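Local coordinates for protein fructosyl amine:oxygen oxidoreductase (Neosartorya fumigata, PDB 4WCT) that probably uses its bound FAD to oxidise the carbon–nitrogen bond of fructosyl amines, removing the sugar from glycated amines with molecular oxygen as oxidant, at residues 232-237 with 377-383. Residues are numbered along the deposited sequence; the frame is centred on the assembly and turned at random.
Sequences HRTILS and PSLLVAV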
loop_
_atom_site.group_PDB
_atom_site.type_symbol
_atom_site.label_atom_id
_atom_site.label_comp_id
_atom_site.label_asym_id
_atom_site.label_seq_id
_atom_site.Cartn_x
_atom_site.Cartn_y
_atom_site.Cartn_z
ATOM N N HIS A 232 13.901 21.323 12.120
ATOM C CA HIS A 232 14.108 22.161 10.956
ATOM C C HIS A 232 13.303 21.722 9.742
ATOM O O HIS A 232 12.870 22.561 8.946
ATOM C CB HIS A 232 15.588 22.216 10.589
ATOM C CG HIS A 232 16.402 23.052 11.529
ATOM N ND1 HIS A 232 17.417 22.530 12.303
ATOM C CD2 HIS A 232 16.267 24.342 11.913
ATOM C CE1 HIS A 232 17.893 23.471 13.098
ATOM N NE2 HIS A 232 17.221 24.583 12.872
ATOM N N ARG A 233 13.061 20.416 9.625
ATOM C CA ARG A 233 12.116 19.919 8.597
ATOM C C ARG A 233 11.244 18.817 9.168
ATOM O O ARG A 233 11.665 18.103 10.063
ATOM C CB ARG A 233 12.827 19.335 7.399
ATOM C CG ARG A 233 13.711 20.293 6.607
ATOM C CD ARG A 233 12.853 21.325 5.893
ATOM N NE ARG A 233 13.615 22.100 4.919
ATOM C CZ ARG A 233 14.382 23.141 5.239
ATOM N NH1 ARG A 233 14.395 23.591 6.484
ATOM N NH2 ARG A 233 15.013 23.817 4.289
ATOM N N THR A 234 9.978 18.807 8.737
ATOM C CA THR A 234 9.009 17.815 9.207
ATOM C C THR A 234 8.470 17.084 7.994
ATOM O O THR A 234 8.077 17.715 6.984
ATOM C CB THR A 234 7.869 18.478 9.991
ATOM O OG1 THR A 234 8.419 19.131 11.143
ATOM C CG2 THR A 234 6.826 17.489 10.394
ATOM N N ILE A 235 8.557 15.753 8.039
ATOM C CA ILE A 235 8.042 14.914 6.942
ATOM C C ILE A 235 6.804 14.178 7.424
ATOM O O ILE A 235 6.858 13.455 8.416
ATOM C CB ILE A 235 9.102 13.905 6.482
ATOM C CG1 ILE A 235 10.361 14.654 6.002
ATOM C CG2 ILE A 235 8.556 13.003 5.365
ATOM C CD1 ILE A 235 11.499 13.720 5.625
ATOM N N LEU A 236 5.681 14.393 6.750
ATOM C CA LEU A 236 4.447 13.724 7.110
ATOM C C LEU A 236 4.250 12.499 6.224
ATOM O O LEU A 236 3.959 12.639 5.023
ATOM C CB LEU A 236 3.271 14.685 6.989
ATOM C CG LEU A 236 1.870 14.142 7.272
ATOM C CD1 LEU A 236 1.733 13.423 8.595
ATOM C CD2 LEU A 236 0.819 15.247 7.190
ATOM N N SER A 237 4.462 11.329 6.815
ATOM C CA SER A 237 4.352 10.023 6.117
ATOM C C SER A 237 3.602 9.061 6.976
ATOM O O SER A 237 4.062 7.945 7.237
ATOM C CB SER A 237 5.746 9.475 5.742
ATOM O OG SER A 237 6.602 9.364 6.873
ATOM N N PRO A 377 6.989 25.701 3.770
ATOM C CA PRO A 377 8.087 25.066 3.029
ATOM C C PRO A 377 8.922 24.088 3.842
ATOM O O PRO A 377 9.653 23.289 3.258
ATOM C CB PRO A 377 8.976 26.250 2.611
ATOM C CG PRO A 377 8.560 27.400 3.480
ATOM C CD PRO A 377 7.110 27.176 3.787
ATOM N N SER A 378 8.830 24.138 5.167
ATOM C CA SER A 378 9.589 23.182 5.977
ATOM C C SER A 378 8.846 21.862 6.136
ATOM O O SER A 378 9.366 20.947 6.775
ATOM C CB SER A 378 9.946 23.759 7.344
ATOM O OG SER A 378 10.623 24.990 7.179
ATOM N N LEU A 379 7.623 21.792 5.603
ATOM C CA LEU A 379 6.840 20.560 5.641
ATOM C C LEU A 379 6.967 19.864 4.292
ATOM O O LEU A 379 6.647 20.441 3.252
ATOM C CB LEU A 379 5.368 20.888 5.922
ATOM C CG LEU A 379 4.409 19.702 5.841
ATOM C CD1 LEU A 379 4.646 18.741 6.996
ATOM C CD2 LEU A 379 2.984 20.220 5.894
ATOM N N LEU A 380 7.286 18.576 4.342
ATOM C CA LEU A 380 7.237 17.705 3.179
ATOM C C LEU A 380 6.183 16.629 3.434
ATOM O O LEU A 380 6.157 16.062 4.507
ATOM C CB LEU A 380 8.581 17.029 2.991
ATOM C CG LEU A 380 8.698 16.043 1.834
ATOM C CD1 LEU A 380 8.669 16.747 0.488
ATOM C CD2 LEU A 380 9.993 15.288 1.989
ATOM N N VAL A 381 5.228 16.522 2.537
ATOM C CA VAL A 381 4.229 15.435 2.612
ATOM C C VAL A 381 4.672 14.267 1.725
ATOM O O VAL A 381 5.182 14.458 0.637
ATOM C CB VAL A 381 2.798 15.924 2.250
ATOM C CG1 VAL A 381 2.352 17.048 3.173
ATOM C CG2 VAL A 381 2.674 16.353 0.790
ATOM N N ALA A 382 4.449 13.052 2.208
ATOM C CA ALA A 382 4.757 11.842 1.455
ATOM C C ALA A 382 3.671 10.818 1.768
ATOM O O ALA A 382 3.754 10.057 2.728
ATOM C CB ALA A 382 6.151 11.315 1.804
ATOM N N VAL A 383 2.600 10.941 0.994
ATOM C CA VAL A 383 1.329 10.286 1.256
ATOM C C VAL A 383 0.712 9.836 -0.067
ATOM O O VAL A 383 1.286 10.020 -1.158
ATOM C CB VAL A 383 0.368 11.223 2.016
ATOM C CG1 VAL A 383 0.924 11.588 3.394
ATOM C CG2 VAL A 383 0.062 12.466 1.220
HETATM O O HOH W 1 13.079 25.638 8.572
#
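T234 O and L236 N both bond to the peptide group of L380, which lies beside I235 in a parallel ladder. T234 N donates to S378 O, and T234 O accepts from L380 N. L236 then repeats the pattern, its N giving to L380 O (2.8 Å) and its O receiving A382 N. Several of these carbonyls also take a CA-H contact, as when I235 CA approaches L380 O at 3.3 Å.

At the N-terminal end of the pair, side chains and a water satisfy the H232 carbonyl. R233, bent at chi2 (-69°), folds back so that NH1 reaches H232 O (3.1 Å), which lies in the guanidinium plane although the donor stands above the carbonyl plane. A water donates to that same oxygen and to S378 OG, while D217 is hydrogen-bonded to this hydroxyl and S20 O accepts from R233 NH2. Farther along, I235 CG1 lies beside L380 CD2 on one face, and L379 CD1 meets L236 CB on the other.

The pair forms the fourth and fifth strands of a six-strand mixed sheet, consistent with the Rossmann-type FAD-binding fold of this oxidoreductase family: 28-31 flanks 233-236 and is joined to it by backbone hydrogen bonds at R233, I235 and S237, 369-372 runs antiparallel along 379-383, helix 393-404 covers L380 and A382, and S237 OG bonds to I31 O near the FAD.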